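Local coordinates for CRISPR-associated protein,CRISPR-associated endonuclease Cas9 (Corynebacterium diphtheriae, PDB 6JOO), which uses a guide RNA to recognise and cut matching foreign DNA in the adaptive immune system of the bacterium, at residues Trp816-Ile830 with Lys894-Arg906. Residues are numbered along the deposited sequence; the frame is centred on the assembly and turned at random.
Sequences WLVVDDELVVDTSKI and KLFSDGNVTVVRR. With nucleotides of chain B; nucleotides of chain D.
R905 NH1 bonds D821 OD2 at 2.6 Å, and the same nitrogen is shared with W816. R905 NE reaches D821 OD1 at 2.8 Å in a nearly straight bond (174°). This is a side-on, two-nitrogen salt bridge, and both oxygens are met on their syn sides. The two flat groups are nevertheless twisted 39° apart. NH1 also makes a weak bond to W816 O and lies over one face of the W816 ring. The guanidinium carbon R905 CZ is 4.6 Å from the centroid of the W816 six-membered ring, a cation-pi contact. R905 NH2 bonds V922 O, so the head is held from several directions.

R906 grips E822 in the same side-on way. NE meets OE1, and R906 NH2 meets E822 OE2 at 2.7 Å. E822 has CG anti to its backbone N (chi1 168°) and an extended chain, which carries the carboxylate past V904 to R906.

Between the ion pairs and the turn after helix 892-898, the backbones run antiparallel. V824 and T902 form a hydrogen-bonded pair, with V824 N to T902 O at 2.9 Å. V824 CG2 touches V904 CG2 on this face. On the other face, L817 CD2 and L823 CD2 both pack on V903 CG2. Further along, D826 N bonds G899 O at 2.7 Å. I830 CD1 meets L895 CD1 at 3.5 Å and also packs on G899 CA.

Nucleic acids lie at both ends. D820 OD2 accepts a bond from N2 of a guanine of chain B, and K894 NZ bonds the phosphate of DA2 of chain D. Strands 822-824 and 902-904 are neighbours in the five-stranded antiparallel sheet of the Cas9 C-terminal domain, part of the PAM-interacting region of Cas9 proteins.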
ATOM      1  N   TRP A 816      28.249   3.997   4.871  1.00 56.93           N
ATOM      2  CA  TRP A 816      27.122   3.976   3.954  1.00 51.57           C
ATOM      3  C   TRP A 816      26.148   5.099   4.279  1.00 44.48           C
ATOM      4  O   TRP A 816      25.963   5.468   5.441  1.00 66.18           O
ATOM      5  CB  TRP A 816      26.401   2.624   4.001  1.00 55.71           C
ATOM      6  CG  TRP A 816      25.992   2.217   5.373  1.00 55.68           C
ATOM      7  CD1 TRP A 816      26.712   1.467   6.253  1.00 61.45           C
ATOM      8  CD2 TRP A 816      24.760   2.536   6.027  1.00 52.95           C
ATOM      9  NE1 TRP A 816      26.006   1.297   7.417  1.00 70.96           N
ATOM     10  CE2 TRP A 816      24.803   1.944   7.305  1.00 60.32           C
ATOM     11  CE3 TRP A 816      23.625   3.264   5.658  1.00 53.07           C
ATOM     12  CZ2 TRP A 816      23.756   2.059   8.215  1.00 55.02           C
ATOM     13  CZ3 TRP A 816      22.586   3.378   6.563  1.00 54.48           C
ATOM     14  CH2 TRP A 816      22.659   2.777   7.827  1.00 55.86           C
ATOM     15  N   LEU A 817      25.539   5.645   3.229  1.00 68.88           N
ATOM     16  CA  LEU A 817      24.486   6.644   3.331  1.00 61.71           C
ATOM     17  C   LEU A 817      23.167   6.052   2.864  1.00 61.56           C
ATOM     18  O   LEU A 817      23.128   5.086   2.096  1.00 65.67           O
ATOM     19  CB  LEU A 817      24.806   7.888   2.497  1.00 75.17           C
ATOM     20  CG  LEU A 817      25.941   8.787   2.964  1.00 76.75           C
ATOM     21  CD1 LEU A 817      26.016  10.015   2.080  1.00 74.74           C
ATOM     22  CD2 LEU A 817      25.734   9.180   4.412  1.00 82.85           C
ATOM     23  N   VAL A 818      22.077   6.659   3.330  1.00 47.63           N
ATOM     24  CA  VAL A 818      20.730   6.237   2.977  1.00 64.84           C
ATOM     25  C   VAL A 818      19.868   7.485   2.872  1.00 47.94           C
ATOM     26  O   VAL A 818      20.188   8.539   3.427  1.00 50.11           O
ATOM     27  CB  VAL A 818      20.143   5.233   4.000  1.00 57.24           C
ATOM     28  CG1 VAL A 818      19.225   5.930   4.990  1.00 62.46           C
ATOM     29  CG2 VAL A 818      19.419   4.110   3.284  1.00 54.49           C
ATOM     30  N   VAL A 819      18.777   7.366   2.115  1.00 51.71           N
ATOM     31  CA  VAL A 819      17.886   8.504   1.931  1.00 47.63           C
ATOM     32  C   VAL A 819      17.286   8.903   3.268  1.00 55.18           C
ATOM     33  O   VAL A 819      16.907   8.048   4.077  1.00 80.21           O
ATOM     34  CB  VAL A 819      16.801   8.171   0.894  1.00 46.93           C
ATOM     35  CG1 VAL A 819      15.621   9.131   1.003  1.00 40.70           C
ATOM     36  CG2 VAL A 819      17.388   8.217  -0.502  1.00 45.27           C
ATOM     37  N   ASP A 820      17.213  10.214   3.506  1.00 66.81           N
ATOM     38  CA  ASP A 820      16.771  10.818   4.760  1.00 69.77           C
ATOM     39  C   ASP A 820      17.829  10.732   5.855  1.00 69.48           C
ATOM     40  O   ASP A 820      17.510  10.869   7.042  1.00 83.36           O
ATOM     41  CB  ASP A 820      15.449  10.216   5.247  1.00 77.67           C
ATOM     42  CG  ASP A 820      14.253  10.749   4.473  1.00 93.80           C
ATOM     43  OD1 ASP A 820      14.279  11.955   4.144  1.00 95.80           O
ATOM     44  OD2 ASP A 820      13.310   9.984   4.178  1.00 83.90           O
ATOM     45  N   ASP A 821      19.089  10.505   5.490  1.00 67.88           N
ATOM     46  CA  ASP A 821      20.186  10.676   6.429  1.00 55.72           C
ATOM     47  C   ASP A 821      20.509  12.155   6.576  1.00 59.44           C
ATOM     48  O   ASP A 821      20.400  12.938   5.626  1.00 69.88           O
ATOM     49  CB  ASP A 821      21.431   9.914   5.970  1.00 60.44           C
ATOM     50  CG  ASP A 821      21.787   8.763   6.896  1.00 86.06           C
ATOM     51  OD1 ASP A 821      21.418   8.825   8.091  1.00 93.30           O
ATOM     52  OD2 ASP A 821      22.433   7.796   6.434  1.00 83.45           O
ATOM     53  N   GLU A 822      20.911  12.528   7.782  1.00 52.06           N
ATOM     54  CA  GLU A 822      21.226  13.906   8.128  1.00 58.33           C
ATOM     55  C   GLU A 822      22.727  14.139   8.027  1.00 75.31           C
ATOM     56  O   GLU A 822      23.521  13.357   8.562  1.00 80.83           O
ATOM     57  CB  GLU A 822      20.739  14.232   9.539  1.00 59.84           C
ATOM     58  CG  GLU A 822      21.261  15.552  10.099  1.00 74.85           C
ATOM     59  CD  GLU A 822      20.780  15.812  11.514  1.00 91.13           C
ATOM     60  OE1 GLU A 822      19.909  15.057  11.999  1.00 97.68           O
ATOM     61  OE2 GLU A 822      21.272  16.773  12.142  1.00100.03           O
ATOM     62  N   LEU A 823      23.111  15.219   7.353  1.00 59.92           N
ATOM     63  CA  LEU A 823      24.506  15.599   7.207  1.00 62.22           C
ATOM     64  C   LEU A 823      24.751  16.955   7.850  1.00 61.53           C
ATOM     65  O   LEU A 823      23.874  17.822   7.861  1.00 59.91           O
ATOM     66  CB  LEU A 823      24.928  15.675   5.739  1.00 60.06           C
ATOM     67  CG  LEU A 823      24.728  14.456   4.851  1.00 51.83           C
ATOM     68  CD1 LEU A 823      25.241  14.769   3.461  1.00 58.30           C
ATOM     69  CD2 LEU A 823      25.431  13.246   5.434  1.00 57.61           C
ATOM     70  N   VAL A 824      25.961  17.132   8.372  1.00 49.39           N
ATOM     71  CA  VAL A 824      26.473  18.438   8.771  1.00 60.23           C
ATOM     72  C   VAL A 824      27.570  18.803   7.782  1.00 66.76           C
ATOM     73  O   VAL A 824      28.538  18.052   7.619  1.00 72.08           O
ATOM     74  CB  VAL A 824      26.993  18.433  10.216  1.00 60.90           C
ATOM     75  CG1 VAL A 824      27.551  19.791  10.585  1.00 63.53           C
ATOM     76  CG2 VAL A 824      25.882  18.048  11.168  1.00 63.55           C
ATOM     77  N   VAL A 825      27.409  19.940   7.104  1.00 82.02           N
ATOM     78  CA  VAL A 825      28.277  20.329   5.999  1.00 86.52           C
ATOM     79  C   VAL A 825      28.788  21.745   6.224  1.00 88.90           C
ATOM     80  O   VAL A 825      28.023  22.638   6.604  1.00 90.06           O
ATOM     81  CB  VAL A 825      27.541  20.238   4.645  1.00 76.47           C
ATOM     82  CG1 VAL A 825      28.459  20.655   3.505  1.00 62.14           C
ATOM     83  CG2 VAL A 825      26.998  18.833   4.419  1.00 66.31           C
ATOM     84  N   ASP A 826      30.082  21.948   5.976  1.00 75.00           N
ATOM     85  CA  ASP A 826      30.700  23.274   5.991  1.00 83.59           C
ATOM     86  C   ASP A 826      30.648  23.813   4.566  1.00 82.27           C
ATOM     87  O   ASP A 826      31.445  23.422   3.710  1.00 88.19           O
ATOM     88  CB  ASP A 826      32.128  23.196   6.523  1.00 79.76           C
ATOM     89  CG  ASP A 826      32.828  24.548   6.554  1.00 94.97           C
ATOM     90  OD1 ASP A 826      32.149  25.591   6.429  1.00 93.11           O
ATOM     91  OD2 ASP A 826      34.070  24.563   6.699  1.00106.32           O
ATOM     92  N   THR A 827      29.700  24.712   4.311  1.00 80.24           N
ATOM     93  CA  THR A 827      29.448  25.238   2.978  1.00 80.63           C
ATOM     94  C   THR A 827      30.247  26.499   2.671  1.00 93.52           C
ATOM     95  O   THR A 827      29.943  27.183   1.688  1.00 95.41           O
ATOM     96  CB  THR A 827      27.956  25.530   2.805  1.00 79.20           C
ATOM     97  OG1 THR A 827      27.601  26.666   3.602  1.00 86.95           O
ATOM     98  CG2 THR A 827      27.127  24.339   3.249  1.00 79.52           C
ATOM     99  N   SER A 828      31.251  26.827   3.484  1.00 98.41           N
ATOM    100  CA  SER A 828      32.009  28.048   3.240  1.00 95.37           C
ATOM    101  C   SER A 828      32.841  27.948   1.968  1.00 88.88           C
ATOM    102  O   SER A 828      33.018  28.948   1.266  1.00 87.09           O
ATOM    103  CB  SER A 828      32.902  28.365   4.439  1.00 99.10           C
ATOM    104  OG  SER A 828      33.857  27.340   4.657  1.00108.02           O
ATOM    105  N   LYS A 829      33.339  26.756   1.643  1.00 95.81           N
ATOM    106  CA  LYS A 829      34.277  26.598   0.539  1.00 91.35           C
ATOM    107  C   LYS A 829      33.678  25.953  -0.704  1.00 81.46           C
ATOM    108  O   LYS A 829      34.236  26.123  -1.793  1.00 68.36           O
ATOM    109  CB  LYS A 829      35.489  25.772   0.991  1.00 89.14           C
ATOM    110  CG  LYS A 829      36.378  26.480   2.002  1.00112.89           C
ATOM    111  CD  LYS A 829      37.414  25.537   2.598  1.00133.10           C
ATOM    112  CE  LYS A 829      36.996  25.059   3.983  1.00139.27           C
ATOM    113  NZ  LYS A 829      37.948  24.050   4.529  1.00136.87           N
ATOM    114  N   ILE A 830      32.565  25.233  -0.579  1.00 80.71           N
ATOM    115  CA  ILE A 830      32.045  24.404  -1.659  1.00 70.72           C
ATOM    116  C   ILE A 830      30.648  24.814  -2.095  1.00 75.16           C
ATOM    117  O   ILE A 830      30.096  24.196  -3.012  1.00 81.94           O
ATOM    118  CB  ILE A 830      32.058  22.912  -1.269  1.00 65.39           C
ATOM    119  CG1 ILE A 830      31.122  22.679  -0.081  1.00 75.69           C
ATOM    120  CG2 ILE A 830      33.464  22.461  -0.924  1.00 65.26           C
ATOM    121  CD1 ILE A 830      31.111  21.264   0.420  1.00 64.08           C
ATOM    122  N   LYS A 894      34.029  16.619  -4.325  1.00 65.30           N
ATOM    123  CA  LYS A 894      34.188  17.990  -3.854  1.00 77.18           C
ATOM    124  C   LYS A 894      33.598  18.163  -2.460  1.00 75.05           C
ATOM    125  O   LYS A 894      34.192  18.825  -1.602  1.00 82.06           O
ATOM    126  CB  LYS A 894      33.536  18.959  -4.839  1.00 64.72           C
ATOM    127  CG  LYS A 894      33.779  20.429  -4.537  1.00 63.70           C
ATOM    128  CD  LYS A 894      32.952  21.318  -5.456  1.00 73.49           C
ATOM    129  CE  LYS A 894      33.343  22.782  -5.312  1.00 88.77           C
ATOM    130  NZ  LYS A 894      32.452  23.666  -6.120  1.00 78.45           N
ATOM    131  N   LEU A 895      32.438  17.551  -2.214  1.00 92.82           N
ATOM    132  CA  LEU A 895      31.739  17.736  -0.945  1.00 89.53           C
ATOM    133  C   LEU A 895      32.522  17.138   0.217  1.00 90.10           C
ATOM    134  O   LEU A 895      32.676  17.769   1.268  1.00 95.39           O
ATOM    135  CB  LEU A 895      30.346  17.111  -1.029  1.00 75.74           C
ATOM    136  CG  LEU A 895      29.534  17.003   0.260  1.00 71.27           C
ATOM    137  CD1 LEU A 895      29.093  18.371   0.732  1.00 80.82           C
ATOM    138  CD2 LEU A 895      28.332  16.095   0.068  1.00 65.27           C
ATOM    139  N   PHE A 896      33.019  15.915   0.050  1.00 85.39           N
ATOM    140  CA  PHE A 896      33.657  15.218   1.160  1.00 86.65           C
ATOM    141  C   PHE A 896      35.097  15.662   1.366  1.00 82.29           C
ATOM    142  O   PHE A 896      35.638  15.507   2.467  1.00 98.52           O
ATOM    143  CB  PHE A 896      33.593  13.710   0.928  1.00 87.70           C
ATOM    144  CG  PHE A 896      32.220  13.135   1.108  1.00 80.08           C
ATOM    145  CD1 PHE A 896      31.400  13.591   2.124  1.00 55.43           C
ATOM    146  CD2 PHE A 896      31.742  12.152   0.256  1.00 86.30           C
ATOM    147  CE1 PHE A 896      30.138  13.072   2.298  1.00 49.94           C
ATOM    148  CE2 PHE A 896      30.475  11.630   0.424  1.00 70.29           C
ATOM    149  CZ  PHE A 896      29.672  12.092   1.446  1.00 52.36           C
ATOM    150  N   SER A 897      35.725  16.218   0.333  1.00 64.64           N
ATOM    151  CA  SER A 897      37.115  16.636   0.464  1.00 76.41           C
ATOM    152  C   SER A 897      37.230  17.954   1.215  1.00 73.85           C
ATOM    153  O   SER A 897      38.120  18.117   2.057  1.00 77.49           O
ATOM    154  CB  SER A 897      37.757  16.741  -0.916  1.00 75.53           C
ATOM    155  OG  SER A 897      37.664  15.507  -1.607  1.00 64.16           O
ATOM    156  N   ASP A 898      36.335  18.901   0.932  1.00 69.20           N
ATOM    157  CA  ASP A 898      36.424  20.250   1.478  1.00 87.19           C
ATOM    158  C   ASP A 898      35.176  20.666   2.250  1.00 94.28           C
ATOM    159  O   ASP A 898      35.031  21.849   2.579  1.00 99.62           O
ATOM    160  CB  ASP A 898      36.696  21.256   0.352  1.00 86.49           C
ATOM    161  CG  ASP A 898      37.965  20.937  -0.425  1.00 85.81           C
ATOM    162  OD1 ASP A 898      38.962  20.519   0.200  1.00 91.96           O
ATOM    163  OD2 ASP A 898      37.963  21.103  -1.665  1.00 75.70           O
ATOM    164  N   GLY A 899      34.275  19.735   2.550  1.00 99.80           N
ATOM    165  CA  GLY A 899      33.033  20.098   3.204  1.00 85.68           C
ATOM    166  C   GLY A 899      33.000  19.770   4.679  1.00 81.36           C
ATOM    167  O   GLY A 899      32.119  20.246   5.402  1.00 82.46           O
ATOM    168  N   ASN A 900      33.953  18.957   5.131  1.00 79.12           N
ATOM    169  CA  ASN A 900      34.038  18.531   6.527  1.00 91.02           C
ATOM    170  C   ASN A 900      32.697  17.961   6.994  1.00 83.89           C
ATOM    171  O   ASN A 900      32.066  18.454   7.929  1.00 89.06           O
ATOM    172  CB  ASN A 900      34.494  19.695   7.411  1.00 83.56           C
ATOM    173  CG  ASN A 900      35.060  19.234   8.735  1.00 89.63           C
ATOM    174  OD1 ASN A 900      35.753  18.219   8.808  1.00 95.14           O
ATOM    175  ND2 ASN A 900      34.768  19.982   9.791  1.00 84.22           N
ATOM    176  N   VAL A 901      32.267  16.912   6.302  1.00 85.04           N
ATOM    177  CA  VAL A 901      30.916  16.377   6.427  1.00 66.69           C
ATOM    178  C   VAL A 901      30.879  15.309   7.510  1.00 65.51           C
ATOM    179  O   VAL A 901      31.775  14.462   7.600  1.00 73.34           O
ATOM    180  CB  VAL A 901      30.428  15.818   5.076  1.00 72.37           C
ATOM    181  CG1 VAL A 901      29.041  15.206   5.210  1.00 71.47           C
ATOM    182  CG2 VAL A 901      30.434  16.905   4.011  1.00 44.45           C
ATOM    183  N   THR A 902      29.831  15.353   8.334  1.00 89.25           N
ATOM    184  CA  THR A 902      29.575  14.365   9.373  1.00 86.46           C
ATOM    185  C   THR A 902      28.161  13.829   9.199  1.00 72.80           C
ATOM    186  O   THR A 902      27.210  14.608   9.076  1.00 75.71           O
ATOM    187  CB  THR A 902      29.733  14.966  10.774  1.00 83.04           C
ATOM    188  OG1 THR A 902      30.985  15.656  10.864  1.00 99.48           O
ATOM    189  CG2 THR A 902      29.692  13.878  11.831  1.00 61.23           C
ATOM    190  N   VAL A 903      28.031  12.508   9.182  1.00 58.92           N
ATOM    191  CA  VAL A 903      26.736  11.842   9.093  1.00 57.99           C
ATOM    192  C   VAL A 903      26.181  11.687  10.503  1.00 74.93           C
ATOM    193  O   VAL A 903      26.841  11.114  11.376  1.00 66.80           O
ATOM    194  CB  VAL A 903      26.875  10.479   8.395  1.00 62.32           C
ATOM    195  CG1 VAL A 903      25.519   9.823   8.188  1.00 70.41           C
ATOM    196  CG2 VAL A 903      27.612  10.635   7.077  1.00 66.70           C
ATOM    197  N   VAL A 904      24.971  12.191  10.728  1.00 70.47           N
ATOM    198  CA  VAL A 904      24.400  12.313  12.066  1.00 70.43           C
ATOM    199  C   VAL A 904      23.213  11.365  12.187  1.00 66.37           C
ATOM    200  O   VAL A 904      22.245  11.470  11.424  1.00 75.22           O
ATOM    201  CB  VAL A 904      23.983  13.761  12.363  1.00 68.12           C
ATOM    202  CG1 VAL A 904      23.423  13.887  13.769  1.00 80.86           C
ATOM    203  CG2 VAL A 904      25.165  14.684  12.178  1.00 79.28           C
ATOM    204  N   ARG A 905      23.289  10.445  13.147  1.00 57.60           N
ATOM    205  CA  ARG A 905      22.190   9.555  13.496  1.00 75.40           C
ATOM    206  C   ARG A 905      21.752   9.853  14.922  1.00 80.13           C
ATOM    207  O   ARG A 905      22.585  10.139  15.786  1.00 75.23           O
ATOM    208  CB  ARG A 905      22.587   8.080  13.363  1.00 77.96           C
ATOM    209  CG  ARG A 905      22.493   7.518  11.950  1.00 87.03           C
ATOM    210  CD  ARG A 905      23.548   8.092  11.013  1.00 77.03           C
ATOM    211  NE  ARG A 905      23.393   7.590   9.649  1.00 49.74           N
ATOM    212  CZ  ARG A 905      24.167   6.661   9.096  1.00 64.42           C
ATOM    213  NH1 ARG A 905      23.946   6.267   7.848  1.00 81.44           N
ATOM    214  NH2 ARG A 905      25.167   6.129   9.787  1.00 53.57           N
ATOM    215  N   ARG A 906      20.446   9.786  15.169  1.00 73.69           N
ATOM    216  CA  ARG A 906      19.880  10.197  16.447  1.00 67.12           C
ATOM    217  C   ARG A 906      18.984   9.105  17.018  1.00 76.76           C
ATOM    218  O   ARG A 906      18.516   8.215  16.304  1.00 82.30           O
ATOM    219  CB  ARG A 906      19.077  11.499  16.314  1.00 55.95           C
ATOM    220  CG  ARG A 906      19.825  12.636  15.636  1.00 62.45           C
ATOM    221  CD  ARG A 906      18.961  13.886  15.501  1.00 43.22           C
ATOM    222  NE  ARG A 906      19.689  14.986  14.875  1.00 73.34           N
ATOM    223  CZ  ARG A 906      20.493  15.819  15.529  1.00 75.72           C
ATOM    224  NH1 ARG A 906      20.675  15.676  16.833  1.00 73.42           N
ATOM    225  NH2 ARG A 906      21.116  16.792  14.876  1.00 86.02           N
TER
ATOM    226  P     G B  77       7.967   0.924  10.500  1.00 81.66           P
ATOM    227  OP1   G B  77       8.666  -0.350  10.808  1.00 87.16           O
ATOM    228  OP2   G B  77       8.159   2.115  11.367  1.00 81.22           O
ATOM    229  O5'   G B  77       8.317   1.407   9.020  1.00 80.16           O
ATOM    230  C5'   G B  77       9.107   0.600   8.150  1.00 79.24           C
ATOM    231  C4'   G B  77      10.440   1.236   7.818  1.00 76.75           C
ATOM    232  O4'   G B  77      10.229   2.555   7.246  1.00 73.23           O
ATOM    233  C3'   G B  77      11.408   1.427   8.988  1.00 75.40           C
ATOM    234  O3'   G B  77      12.738   1.199   8.532  1.00 74.43           O
ATOM    235  C2'   G B  77      11.243   2.904   9.323  1.00 71.78           C
ATOM    236  O2'   G B  77      12.354   3.485   9.970  1.00 71.48           O
ATOM    237  C1'   G B  77      11.022   3.496   7.939  1.00 70.59           C
ATOM    238  N9    G B  77      10.333   4.784   7.930  1.00 67.74           N
ATOM    239  C8    G B  77       9.228   5.155   8.652  1.00 68.15           C
ATOM    240  N7    G B  77       8.861   6.383   8.413  1.00 65.48           N
ATOM    241  C5    G B  77       9.778   6.842   7.477  1.00 63.42           C
ATOM    242  C6    G B  77       9.889   8.101   6.836  1.00 61.28           C
ATOM    243  O6    G B  77       9.169   9.097   6.982  1.00 61.28           O
ATOM    244  N1    G B  77      10.969   8.138   5.954  1.00 59.20           N
ATOM    245  C2    G B  77      11.829   7.092   5.718  1.00 60.23           C
ATOM    246  N2    G B  77      12.812   7.313   4.831  1.00 59.10           N
ATOM    247  N3    G B  77      11.735   5.913   6.310  1.00 63.20           N
ATOM    248  C4    G B  77      10.694   5.863   7.168  1.00 64.65           C
TER
ATOM    249  P    DA D   2      29.979  21.486  -7.898  1.00 76.35           P
ATOM    250  OP1  DA D   2      30.025  22.458  -6.784  1.00 75.51           O
ATOM    251  OP2  DA D   2      29.441  20.123  -7.683  1.00 78.30           O
ATOM    252  O5'  DA D   2      29.160  22.148  -9.094  1.00 77.53           O
ATOM    253  C5'  DA D   2      29.306  23.526  -9.379  1.00 77.03           C
ATOM    254  C4'  DA D   2      28.515  23.894 -10.618  1.00 76.79           C
ATOM    255  O4'  DA D   2      28.807  22.951 -11.673  1.00 75.02           O
ATOM    256  C3'  DA D   2      26.995  23.887 -10.440  1.00 77.65           C
ATOM    257  O3'  DA D   2      26.475  25.172 -10.719  1.00 79.73           O
ATOM    258  C2'  DA D   2      26.483  22.837 -11.436  1.00 76.44           C
ATOM    259  C1'  DA D   2      27.640  22.683 -12.411  1.00 75.66           C
ATOM    260  N9   DA D   2      27.762  21.331 -12.956  1.00 75.64           N
ATOM    261  C8   DA D   2      28.337  20.258 -12.340  1.00 75.26           C
ATOM    262  N7   DA D   2      28.319  19.161 -13.057  1.00 75.34           N
ATOM    263  C5   DA D   2      27.687  19.536 -14.227  1.00 75.80           C
ATOM    264  C6   DA D   2      27.359  18.822 -15.396  1.00 76.10           C
ATOM    265  N6   DA D   2      27.638  17.524 -15.567  1.00 75.96           N
ATOM    266  N1   DA D   2      26.730  19.491 -16.384  1.00 76.56           N
ATOM    267  C2   DA D   2      26.453  20.788 -16.205  1.00 76.75           C
ATOM    268  N3   DA D   2      26.711  21.567 -15.151  1.00 76.45           N
ATOM    269  C4   DA D   2      27.337  20.873 -14.187  1.00 76.00           C
ATOM    270  O5'  DC D   1      34.779  18.345  -9.234  1.00 79.56           O
ATOM    271  C5'  DC D   1      33.540  18.895  -8.799  1.00 79.22           C
ATOM    272  C4'  DC D   1      33.189  20.135  -9.600  1.00 78.87           C
ATOM    273  O4'  DC D   1      33.498  19.915 -10.990  1.00 78.01           O
ATOM    274  C3'  DC D   1      31.722  20.507  -9.578  1.00 79.73           C
ATOM    275  O3'  DC D   1      31.469  21.344  -8.473  1.00 79.50           O
ATOM    276  C2'  DC D   1      31.536  21.261 -10.898  1.00 80.57           C
ATOM    277  C1'  DC D   1      32.622  20.672 -11.804  1.00 79.53           C
ATOM    278  N1   DC D   1      32.099  19.786 -12.889  1.00 81.27           N
ATOM    279  C2   DC D   1      31.324  20.326 -13.926  1.00 83.45           C
ATOM    280  O2   DC D   1      31.074  21.538 -13.928  1.00 85.69           O
ATOM    281  N3   DC D   1      30.870  19.502 -14.903  1.00 83.17           N
ATOM    282  C4   DC D   1      31.162  18.201 -14.868  1.00 81.57           C
ATOM    283  N4   DC D   1      30.692  17.427 -15.851  1.00 81.35           N
ATOM    284  C5   DC D   1      31.951  17.634 -13.825  1.00 80.85           C
ATOM    285  C6   DC D   1      32.395  18.455 -12.868  1.00 80.66           C
TER